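Local structure of calcium homeostasis modulator 1 (Oryzias latipes, 6LMT) at residues Asp133-Lys136 / Leu142-Gly145; Ala156-Lys161 / Val171-Tyr176; Asp91-Arg96 / Gln208-Lys213. The protein probably forms a large-pore ion channel, assembled here from eight subunits, of the calcium homeostasis modulator family. All blocks are in the same frame, centred on the assembly; numbering follows the deposited sequence.

Contact 1. Residues Asp133-Lys136 / Leu142-Gly145; sequences DIEK and LVIG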
ATOM      1  N   ASP A 133      47.053  -2.747 -15.817  1.00106.12           N
ATOM      2  CA  ASP A 133      48.009  -3.412 -16.692  1.00106.12           C
ATOM      3  C   ASP A 133      47.147  -4.268 -17.607  1.00106.12           C
ATOM      4  O   ASP A 133      46.749  -5.371 -17.231  1.00106.12           O
ATOM      5  CB  ASP A 133      48.991  -4.241 -15.879  1.00106.12           C
ATOM      6  CG  ASP A 133      50.174  -4.693 -16.677  1.00106.12           C
ATOM      7  OD1 ASP A 133      50.264  -4.338 -17.865  1.00106.12           O
ATOM      8  OD2 ASP A 133      51.022  -5.414 -16.114  1.00106.12           O
ATOM      9  N   ILE A 134      46.844  -3.762 -18.803  1.00106.95           N
ATOM     10  CA  ILE A 134      45.690  -4.264 -19.544  1.00106.95           C
ATOM     11  C   ILE A 134      45.946  -5.604 -20.218  1.00106.95           C
ATOM     12  O   ILE A 134      45.010  -6.219 -20.746  1.00106.95           O
ATOM     13  CB  ILE A 134      45.261  -3.162 -20.529  1.00106.95           C
ATOM     14  CG1 ILE A 134      43.769  -3.268 -20.841  1.00106.95           C
ATOM     15  CG2 ILE A 134      46.073  -3.230 -21.789  1.00106.95           C
ATOM     16  CD1 ILE A 134      42.902  -3.059 -19.623  1.00106.95           C
ATOM     17  N   GLU A 135      47.179  -6.106 -20.166  1.00111.44           N
ATOM     18  CA  GLU A 135      47.491  -7.414 -20.722  1.00111.44           C
ATOM     19  C   GLU A 135      46.937  -8.560 -19.888  1.00111.44           C
ATOM     20  O   GLU A 135      46.964  -9.706 -20.344  1.00111.44           O
ATOM     21  CB  GLU A 135      49.000  -7.560 -20.873  1.00111.44           C
ATOM     22  CG  GLU A 135      49.576  -6.793 -22.042  1.00111.44           C
ATOM     23  CD  GLU A 135      49.811  -5.320 -21.764  1.00111.44           C
ATOM     24  OE1 GLU A 135      49.596  -4.873 -20.620  1.00111.44           O
ATOM     25  OE2 GLU A 135      50.210  -4.604 -22.707  1.00111.44           O
ATOM     26  N   LYS A 136      46.436  -8.278 -18.690  1.00104.60           N
ATOM     27  CA  LYS A 136      45.840  -9.283 -17.824  1.00104.60           C
ATOM     28  C   LYS A 136      44.367  -9.525 -18.114  1.00104.60           C
ATOM     29  O   LYS A 136      43.746 -10.329 -17.416  1.00104.60           O
ATOM     30  CB  LYS A 136      45.989  -8.848 -16.371  1.00104.60           C
ATOM     31  CG  LYS A 136      47.408  -8.810 -15.875  1.00104.60           C
ATOM     32  CD  LYS A 136      47.482  -8.069 -14.555  1.00104.60           C
ATOM     33  CE  LYS A 136      46.780  -8.822 -13.448  1.00104.60           C
ATOM     34  NZ  LYS A 136      46.947  -8.137 -12.145  1.00104.60           N
ATOM     35  N   LEU A 142      45.762  -4.531 -28.022  1.00122.02           N
ATOM     36  CA  LEU A 142      45.026  -3.292 -27.822  1.00122.02           C
ATOM     37  C   LEU A 142      45.963  -2.101 -27.721  1.00122.02           C
ATOM     38  O   LEU A 142      45.891  -1.183 -28.543  1.00122.02           O
ATOM     39  CB  LEU A 142      44.163  -3.385 -26.563  1.00122.02           C
ATOM     40  CG  LEU A 142      42.985  -4.352 -26.575  1.00122.02           C
ATOM     41  CD1 LEU A 142      42.346  -4.372 -25.216  1.00122.02           C
ATOM     42  CD2 LEU A 142      41.978  -3.947 -27.633  1.00122.02           C
ATOM     43  N   VAL A 143      46.868  -2.114 -26.748  1.00122.85           N
ATOM     44  CA  VAL A 143      47.690  -0.954 -26.439  1.00122.85           C
ATOM     45  C   VAL A 143      49.027  -0.967 -27.153  1.00122.85           C
ATOM     46  O   VAL A 143      49.928  -0.213 -26.759  1.00122.85           O
ATOM     47  CB  VAL A 143      47.898  -0.803 -24.921  1.00122.85           C
ATOM     48  CG1 VAL A 143      46.580  -0.493 -24.245  1.00122.85           C
ATOM     49  CG2 VAL A 143      48.506  -2.058 -24.357  1.00122.85           C
ATOM     50  N   ILE A 144      49.198  -1.796 -28.177  1.00125.01           N
ATOM     51  CA  ILE A 144      50.322  -1.628 -29.089  1.00125.01           C
ATOM     52  C   ILE A 144      49.850  -0.710 -30.201  1.00125.01           C
ATOM     53  O   ILE A 144      48.652  -0.612 -30.485  1.00125.01           O
ATOM     54  CB  ILE A 144      50.858  -2.963 -29.648  1.00125.01           C
ATOM     55  CG1 ILE A 144      49.804  -3.657 -30.515  1.00125.01           C
ATOM     56  CG2 ILE A 144      51.329  -3.865 -28.521  1.00125.01           C
ATOM     57  CD1 ILE A 144      50.359  -4.748 -31.392  1.00125.01           C
ATOM     58  N   GLY A 145      50.789   0.001 -30.819  1.00123.55           N
ATOM     59  CA  GLY A 145      50.432   1.011 -31.788  1.00123.55           C
ATOM     60  C   GLY A 145      49.923   2.309 -31.198  1.00123.55           C
ATOM     61  O   GLY A 145      49.588   3.226 -31.960  1.00123.55           O
TER
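The first torsion of I134 (chi1 -153°) sends CG1 away from the backbone N and leaves the branch methyl CG2 facing V143, whose own chi1 of -66° sets CG2 in the crowded position between backbone N and carbonyl carbon. Both segments belong to the long loop, probably extracellular as in this channel family, that joins helix 122-128 to helix 148-155, so they meet across one irregular loop that turns back on itself. I134 CG2 lies 3.7 Å from V143 CG1 and equally near its CG2, so a single methyl faces the fork of the valine. Beta-branched residues suit this place because each points toward the other segment, and one methyl from I134 and two from V143 fill the space between backbones whose CA atoms, at I134 and V143, are 7.9 Å apart. A bond from the N of K136 to the O of D133 (3.3 Å) closes the short 3-10 segment 134-136. I134 turns its bulk inward, also touching L155 and V169, while V143 packs on K151 and F154. E135 sits at the exposed margin, where its carboxylate can meet solvent while the end of the chain comes nearer than its start, bringing OE2 to 3.5 Å from V143 CG2.

Contact 2. Residues Ala156-Lys161 / Val171-Tyr176; sequences ARIPCK and VAATRY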
ATOM      1  N   ALA A 156      41.429   5.304 -19.472  1.00 85.97           N
ATOM      2  CA  ALA A 156      40.563   6.183 -18.711  1.00 85.97           C
ATOM      3  C   ALA A 156      39.100   6.005 -19.057  1.00 85.97           C
ATOM      4  O   ALA A 156      38.248   6.417 -18.277  1.00 85.97           O
ATOM      5  CB  ALA A 156      40.967   7.626 -18.929  1.00 85.97           C
ATOM      6  N   ARG A 157      38.784   5.394 -20.190  1.00 86.94           N
ATOM      7  CA  ARG A 157      37.407   5.239 -20.621  1.00 86.94           C
ATOM      8  C   ARG A 157      36.792   3.922 -20.178  1.00 86.94           C
ATOM      9  O   ARG A 157      35.622   3.685 -20.469  1.00 86.94           O
ATOM     10  CB  ARG A 157      37.326   5.387 -22.133  1.00 86.94           C
ATOM     11  CG  ARG A 157      37.714   6.769 -22.609  1.00 86.94           C
ATOM     12  CD  ARG A 157      37.371   6.998 -24.063  1.00 86.94           C
ATOM     13  NE  ARG A 157      38.142   6.155 -24.971  1.00 86.94           N
ATOM     14  CZ  ARG A 157      39.275   6.523 -25.567  1.00 86.94           C
ATOM     15  NH1 ARG A 157      39.773   7.735 -25.372  1.00 86.94           N
ATOM     16  NH2 ARG A 157      39.901   5.686 -26.380  1.00 86.94           N
ATOM     17  N   ILE A 158      37.574   3.084 -19.483  1.00 83.48           N
ATOM     18  CA  ILE A 158      37.031   1.843 -18.897  1.00 83.48           C
ATOM     19  C   ILE A 158      35.832   2.029 -17.974  1.00 83.48           C
ATOM     20  O   ILE A 158      34.889   1.230 -18.078  1.00 83.48           O
ATOM     21  CB  ILE A 158      38.169   1.037 -18.253  1.00 83.48           C
ATOM     22  CG1 ILE A 158      39.071   0.455 -19.331  1.00 83.48           C
ATOM     23  CG2 ILE A 158      37.685  -0.072 -17.340  1.00 83.48           C
ATOM     24  CD1 ILE A 158      40.316  -0.171 -18.826  1.00 83.48           C
ATOM     25  N   PRO A 159      35.740   3.050 -17.099  1.00 79.24           N
ATOM     26  CA  PRO A 159      34.509   3.193 -16.307  1.00 79.24           C
ATOM     27  C   PRO A 159      33.258   3.555 -17.093  1.00 79.24           C
ATOM     28  O   PRO A 159      32.175   3.563 -16.506  1.00 79.24           O
ATOM     29  CB  PRO A 159      34.857   4.311 -15.332  1.00 79.24           C
ATOM     30  CG  PRO A 159      36.232   4.318 -15.257  1.00 79.24           C
ATOM     31  CD  PRO A 159      36.752   3.976 -16.558  1.00 79.24           C
ATOM     32  N   CYS A 160      33.361   3.846 -18.375  1.00 87.98           N
ATOM     33  CA  CYS A 160      32.257   4.312 -19.199  1.00 87.98           C
ATOM     34  C   CYS A 160      31.927   3.223 -20.212  1.00 87.98           C
ATOM     35  O   CYS A 160      32.761   2.889 -21.054  1.00 87.98           O
ATOM     36  CB  CYS A 160      32.655   5.614 -19.884  1.00 87.98           C
ATOM     37  SG  CYS A 160      33.007   6.986 -18.739  1.00 87.98           S
ATOM     38  N   LYS A 161      30.720   2.657 -20.118  1.00 92.48           N
ATOM     39  CA  LYS A 161      30.324   1.579 -21.022  1.00 92.48           C
ATOM     40  C   LYS A 161      30.177   2.070 -22.450  1.00 92.48           C
ATOM     41  O   LYS A 161      30.567   1.383 -23.396  1.00 92.48           O
ATOM     42  CB  LYS A 161      29.003   0.961 -20.586  1.00 92.48           C
ATOM     43  CG  LYS A 161      29.020   0.272 -19.263  1.00 92.48           C
ATOM     44  CD  LYS A 161      27.669  -0.345 -18.984  1.00 92.48           C
ATOM     45  CE  LYS A 161      27.656  -1.058 -17.649  1.00 92.48           C
ATOM     46  NZ  LYS A 161      27.767  -0.101 -16.518  1.00 92.48           N
ATOM     47  N   VAL A 171      34.655  -5.660 -18.903  1.00 85.44           N
ATOM     48  CA  VAL A 171      34.027  -6.472 -17.864  1.00 85.44           C
ATOM     49  C   VAL A 171      35.077  -7.122 -16.970  1.00 85.44           C
ATOM     50  O   VAL A 171      34.912  -7.187 -15.749  1.00 85.44           O
ATOM     51  CB  VAL A 171      33.081  -7.497 -18.518  1.00 85.44           C
ATOM     52  CG1 VAL A 171      32.678  -8.579 -17.571  1.00 85.44           C
ATOM     53  CG2 VAL A 171      31.835  -6.803 -18.974  1.00 85.44           C
ATOM     54  N   ALA A 172      36.197  -7.549 -17.548  1.00 83.60           N
ATOM     55  CA  ALA A 172      37.247  -8.168 -16.751  1.00 83.60           C
ATOM     56  C   ALA A 172      37.957  -7.157 -15.864  1.00 83.60           C
ATOM     57  O   ALA A 172      38.278  -7.457 -14.712  1.00 83.60           O
ATOM     58  CB  ALA A 172      38.241  -8.868 -17.662  1.00 83.60           C
ATOM     59  N   ALA A 173      38.203  -5.953 -16.371  1.00 82.49           N
ATOM     60  CA  ALA A 173      38.856  -4.926 -15.571  1.00 82.49           C
ATOM     61  C   ALA A 173      37.933  -4.352 -14.512  1.00 82.49           C
ATOM     62  O   ALA A 173      38.393  -3.975 -13.437  1.00 82.49           O
ATOM     63  CB  ALA A 173      39.371  -3.816 -16.480  1.00 82.49           C
ATOM     64  N   THR A 174      36.638  -4.280 -14.795  1.00 79.47           N
ATOM     65  CA  THR A 174      35.680  -3.811 -13.808  1.00 79.47           C
ATOM     66  C   THR A 174      35.529  -4.802 -12.666  1.00 79.47           C
ATOM     67  O   THR A 174      35.430  -4.398 -11.509  1.00 79.47           O
ATOM     68  CB  THR A 174      34.342  -3.550 -14.484  1.00 79.47           C
ATOM     69  OG1 THR A 174      34.538  -2.605 -15.531  1.00 79.47           O
ATOM     70  CG2 THR A 174      33.323  -3.001 -13.525  1.00 79.47           C
ATOM     71  N   ARG A 175      35.525  -6.101 -12.966  1.00 78.92           N
ATOM     72  CA  ARG A 175      35.409  -7.108 -11.919  1.00 78.92           C
ATOM     73  C   ARG A 175      36.639  -7.177 -11.042  1.00 78.92           C
ATOM     74  O   ARG A 175      36.521  -7.431  -9.843  1.00 78.92           O
ATOM     75  CB  ARG A 175      35.149  -8.470 -12.525  1.00 78.92           C
ATOM     76  CG  ARG A 175      33.749  -8.668 -12.916  1.00 78.92           C
ATOM     77  CD  ARG A 175      33.604  -9.998 -13.495  1.00 78.92           C
ATOM     78  NE  ARG A 175      32.219 -10.323 -13.767  1.00 78.92           N
ATOM     79  CZ  ARG A 175      31.408 -10.903 -12.894  1.00 78.92           C
ATOM     80  NH1 ARG A 175      31.848 -11.232 -11.700  1.00 78.92           N
ATOM     81  NH2 ARG A 175      30.165 -11.179 -13.226  1.00 78.92           N
ATOM     82  N   TYR A 176      37.811  -6.963 -11.622  1.00 78.46           N
ATOM     83  CA  TYR A 176      39.043  -6.956 -10.853  1.00 78.46           C
ATOM     84  C   TYR A 176      39.103  -5.784  -9.888  1.00 78.46           C
ATOM     85  O   TYR A 176      39.482  -5.953  -8.729  1.00 78.46           O
ATOM     86  CB  TYR A 176      40.218  -6.947 -11.818  1.00 78.46           C
ATOM     87  CG  TYR A 176      41.558  -6.730 -11.197  1.00 78.46           C
ATOM     88  CD1 TYR A 176      42.113  -7.667 -10.354  1.00 78.46           C
ATOM     89  CD2 TYR A 176      42.290  -5.605 -11.494  1.00 78.46           C
ATOM     90  CE1 TYR A 176      43.338  -7.478  -9.804  1.00 78.46           C
ATOM     91  CE2 TYR A 176      43.520  -5.409 -10.951  1.00 78.46           C
ATOM     92  CZ  TYR A 176      44.041  -6.352 -10.108  1.00 78.46           C
ATOM     93  OH  TYR A 176      45.275  -6.161  -9.555  1.00 78.46           O
TER
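I158 meets helix 167-202 at A173 and T174, and the helix reaches that meeting after two residues that face elsewhere. V171 points away from residues 156-161 and packs on D162 of a second subunit, but its carbonyl O takes the N-H of R175 at 3.0 Å. A172 follows, small enough to lie against L163 of that same subunit, and its O accepts from the N of Y176. A173 turns its CB toward the loop, where the methyl stands 4.2 Å from I158 CG2. Alanine suits the spot, since its lone methyl lets the I158 side chain lie close to the helix surface, with L132 also against it. The isoleucine reaches it through a chi1 of -71°, which puts CG2 opposite the backbone N and toward the helix.

The loop side is a type I beta turn from R157 to C160, closed by the N of C160 to the O of R157 at 3.1 Å. I158 and P159 occupy its two central positions. The phi of P159, -67°, is compatible with the proline ring, and its CB points away from the helix, so that of the two I158 alone makes the contact. C160 is tied to C43 by a disulfide, which fixes the turn against another part of the chain.

T174 gives the contact its polar margin: OG1 lies 4.4 Å from I158 CG2, too far for more than loose packing, and its hydrogen bond goes to the carbonyl O of R170 one turn earlier. This use of the helix backbone lets a threonine sit beside apolar groups. R175 points to the second subunit, where NH1 bonds to the carbonyl O of C41. The ring of Y176 meets that of F137 of its own chain, the planes at about 50°.

Contact 3. Residues Asp91-Arg96 / Gln208-Lys213; sequences DPSVLR and QAAFLK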
ATOM      1  N   ASP A  91      33.679  21.688  34.440  1.00139.39           N
ATOM      2  CA  ASP A  91      35.027  21.162  34.446  1.00139.39           C
ATOM      3  C   ASP A  91      35.501  20.963  33.011  1.00139.39           C
ATOM      4  O   ASP A  91      34.691  20.738  32.110  1.00139.39           O
ATOM      5  CB  ASP A  91      35.069  19.846  35.217  1.00139.39           C
ATOM      6  N   PRO A  92      36.810  21.063  32.763  1.00136.67           N
ATOM      7  CA  PRO A  92      37.314  20.804  31.405  1.00136.67           C
ATOM      8  C   PRO A  92      37.165  19.362  30.949  1.00136.67           C
ATOM      9  O   PRO A  92      37.168  19.123  29.735  1.00136.67           O
ATOM     10  CB  PRO A  92      38.789  21.215  31.492  1.00136.67           C
ATOM     11  CG  PRO A  92      39.121  21.139  32.918  1.00136.67           C
ATOM     12  CD  PRO A  92      37.882  21.530  33.658  1.00136.67           C
ATOM     13  N   SER A  93      37.028  18.399  31.861  1.00134.65           N
ATOM     14  CA  SER A  93      36.785  17.025  31.441  1.00134.65           C
ATOM     15  C   SER A  93      35.359  16.821  30.961  1.00134.65           C
ATOM     16  O   SER A  93      35.117  15.964  30.107  1.00134.65           O
ATOM     17  CB  SER A  93      37.076  16.052  32.579  1.00134.65           C
ATOM     18  OG  SER A  93      36.090  16.159  33.588  1.00134.65           O
ATOM     19  N   VAL A  94      34.406  17.578  31.504  1.00134.20           N
ATOM     20  CA  VAL A  94      33.022  17.486  31.055  1.00134.20           C
ATOM     21  C   VAL A  94      32.867  18.111  29.677  1.00134.20           C
ATOM     22  O   VAL A  94      32.117  17.609  28.835  1.00134.20           O
ATOM     23  CB  VAL A  94      32.095  18.134  32.099  1.00134.20           C
ATOM     24  CG1 VAL A  94      30.648  18.147  31.642  1.00134.20           C
ATOM     25  CG2 VAL A  94      32.204  17.394  33.401  1.00134.20           C
ATOM     26  N   LEU A  95      33.609  19.186  29.407  1.00133.08           N
ATOM     27  CA  LEU A  95      33.587  19.785  28.080  1.00133.08           C
ATOM     28  C   LEU A  95      34.271  18.888  27.058  1.00133.08           C
ATOM     29  O   LEU A  95      33.803  18.772  25.922  1.00133.08           O
ATOM     30  CB  LEU A  95      34.253  21.155  28.111  1.00133.08           C
ATOM     31  CG  LEU A  95      33.578  22.222  28.965  1.00133.08           C
ATOM     32  CD1 LEU A  95      34.424  23.470  28.999  1.00133.08           C
ATOM     33  CD2 LEU A  95      32.193  22.537  28.462  1.00133.08           C
ATOM     34  N   ARG A  96      35.382  18.251  27.440  1.00130.94           N
ATOM     35  CA  ARG A  96      36.038  17.320  26.532  1.00130.94           C
ATOM     36  C   ARG A  96      35.195  16.084  26.284  1.00130.94           C
ATOM     37  O   ARG A  96      35.211  15.544  25.174  1.00130.94           O
ATOM     38  CB  ARG A  96      37.405  16.895  27.058  1.00130.94           C
ATOM     39  CG  ARG A  96      38.483  17.946  26.952  1.00130.94           C
ATOM     40  CD  ARG A  96      39.855  17.311  27.119  1.00130.94           C
ATOM     41  NE  ARG A  96      40.055  16.727  28.441  1.00130.94           N
ATOM     42  CZ  ARG A  96      40.594  17.377  29.465  1.00130.94           C
ATOM     43  NH1 ARG A  96      40.996  18.629  29.316  1.00130.94           N
ATOM     44  NH2 ARG A  96      40.743  16.771  30.631  1.00130.94           N
ATOM     45  N   GLN A 208      34.280   7.695  33.566  1.00138.33           N
ATOM     46  CA  GLN A 208      33.027   7.598  34.293  1.00138.33           C
ATOM     47  C   GLN A 208      32.947   8.776  35.253  1.00138.33           C
ATOM     48  O   GLN A 208      33.973   9.275  35.723  1.00138.33           O
ATOM     49  CB  GLN A 208      32.908   6.266  35.046  1.00138.33           C
ATOM     50  CG  GLN A 208      31.510   5.970  35.564  1.00138.33           C
ATOM     51  CD  GLN A 208      31.408   4.654  36.294  1.00138.33           C
ATOM     52  OE1 GLN A 208      32.400   3.945  36.476  1.00138.33           O
ATOM     53  NE2 GLN A 208      30.197   4.318  36.726  1.00138.33           N
ATOM     54  N   ALA A 209      31.716   9.242  35.477  1.00139.80           N
ATOM     55  CA  ALA A 209      31.229  10.406  36.216  1.00139.80           C
ATOM     56  C   ALA A 209      31.487  11.700  35.468  1.00139.80           C
ATOM     57  O   ALA A 209      30.896  12.717  35.820  1.00139.80           O
ATOM     58  CB  ALA A 209      31.796  10.533  37.644  1.00139.80           C
ATOM     59  N   ALA A 210      32.297  11.694  34.413  1.00138.21           N
ATOM     60  CA  ALA A 210      32.171  12.715  33.389  1.00138.21           C
ATOM     61  C   ALA A 210      31.003  12.378  32.487  1.00138.21           C
ATOM     62  O   ALA A 210      30.284  13.272  32.039  1.00138.21           O
ATOM     63  CB  ALA A 210      33.459  12.823  32.579  1.00138.21           C
ATOM     64  N   PHE A 211      30.805  11.082  32.240  1.00137.33           N
ATOM     65  CA  PHE A 211      29.621  10.585  31.552  1.00137.33           C
ATOM     66  C   PHE A 211      28.350  10.917  32.314  1.00137.33           C
ATOM     67  O   PHE A 211      27.319  11.220  31.710  1.00137.33           O
ATOM     68  CB  PHE A 211      29.746   9.075  31.357  1.00137.33           C
ATOM     69  CG  PHE A 211      28.515   8.427  30.811  1.00137.33           C
ATOM     70  CD1 PHE A 211      28.165   8.588  29.485  1.00137.33           C
ATOM     71  CD2 PHE A 211      27.709   7.651  31.622  1.00137.33           C
ATOM     72  CE1 PHE A 211      27.040   7.994  28.975  1.00137.33           C
ATOM     73  CE2 PHE A 211      26.577   7.055  31.123  1.00137.33           C
ATOM     74  CZ  PHE A 211      26.253   7.220  29.791  1.00137.33           C
ATOM     75  N   LEU A 212      28.407  10.873  33.636  1.00140.72           N
ATOM     76  CA  LEU A 212      27.217  11.163  34.419  1.00140.72           C
ATOM     77  C   LEU A 212      26.976  12.666  34.527  1.00140.72           C
ATOM     78  O   LEU A 212      25.823  13.101  34.590  1.00140.72           O
ATOM     79  CB  LEU A 212      27.356  10.512  35.792  1.00140.72           C
ATOM     80  CG  LEU A 212      27.630   9.004  35.703  1.00140.72           C
ATOM     81  CD1 LEU A 212      27.967   8.394  37.047  1.00140.72           C
ATOM     82  CD2 LEU A 212      26.484   8.248  35.054  1.00140.72           C
ATOM     83  N   LYS A 213      28.040  13.473  34.523  1.00140.45           N
ATOM     84  CA  LYS A 213      27.856  14.921  34.495  1.00140.45           C
ATOM     85  C   LYS A 213      27.404  15.404  33.125  1.00140.45           C
ATOM     86  O   LYS A 213      26.628  16.360  33.027  1.00140.45           O
ATOM     87  CB  LYS A 213      29.140  15.635  34.904  1.00140.45           C
ATOM     88  CG  LYS A 213      29.437  15.576  36.374  1.00140.45           C
ATOM     89  CD  LYS A 213      30.731  16.280  36.695  1.00140.45           C
ATOM     90  CE  LYS A 213      31.035  16.196  38.173  1.00140.45           C
ATOM     91  NZ  LYS A 213      32.320  16.850  38.531  1.00140.45           N
TER
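V94 CG2 rests against the aliphatic part of K213, 3.8 Å from CD and as near to CB, the two side chains crossing at about a right angle. A chi1 of 176° puts V94 CG1 opposite the backbone N and CG2 beside that N, as the branch that meets the lysine. Lysine suits the place because its chain, extended beyond CG, gives methylenes to the valine while carrying the charged end onward. Beside this pair, A210 CB lies 4.3 Å from the carbonyl O of S93 and 4.4 Å from its OG. With only a methyl at A210, the backbones can draw close, and the CA atoms of V94 and A210 are 5.4 Å apart. The contact thus joins the start of helix 92-105, probably part of a membrane-spanning helix, to that of the long helix 210-258, probably cytoplasmic as in this family.

D91 occupies the N-cap position, but its side chain, not modelled beyond CB, gives no capping bond; its backbone O accepts from the N of L95 at 3.3 Å. L95 packs on L77 and E80 of helix 74-82. On the other side, A209 adopts a left-handed backbone conformation (phi 74°), and its O takes the N-H of K213. Farther out, K213 NZ forms a salt bridge with E254 OE1 of a neighbouring subunit.

Overall arrangement
Contacts 1 and 2 share the same end of the subunit, their centres 14 Å apart, and join directly: I134 CD1 lies 4.0 Å from I158 CD1, and K136 packs on Y176. Contact 3 lies on the opposite side of the chain's centre from both, about 52 Å from contact 2 and 61 Å from contact 1, centre to centre. Contact 2 is buried, whereas contacts 1 and 3 are only partly so. Contact 1 joins loop to loop, contact 2 loop to helix 167-202, and contact 3 two helix starts. None has a hydrogen bond across its segments: T174 bonds to the O of R170 in its own helix, whereas R175, beside contact 2, and K213 of contact 3 bond to other subunits.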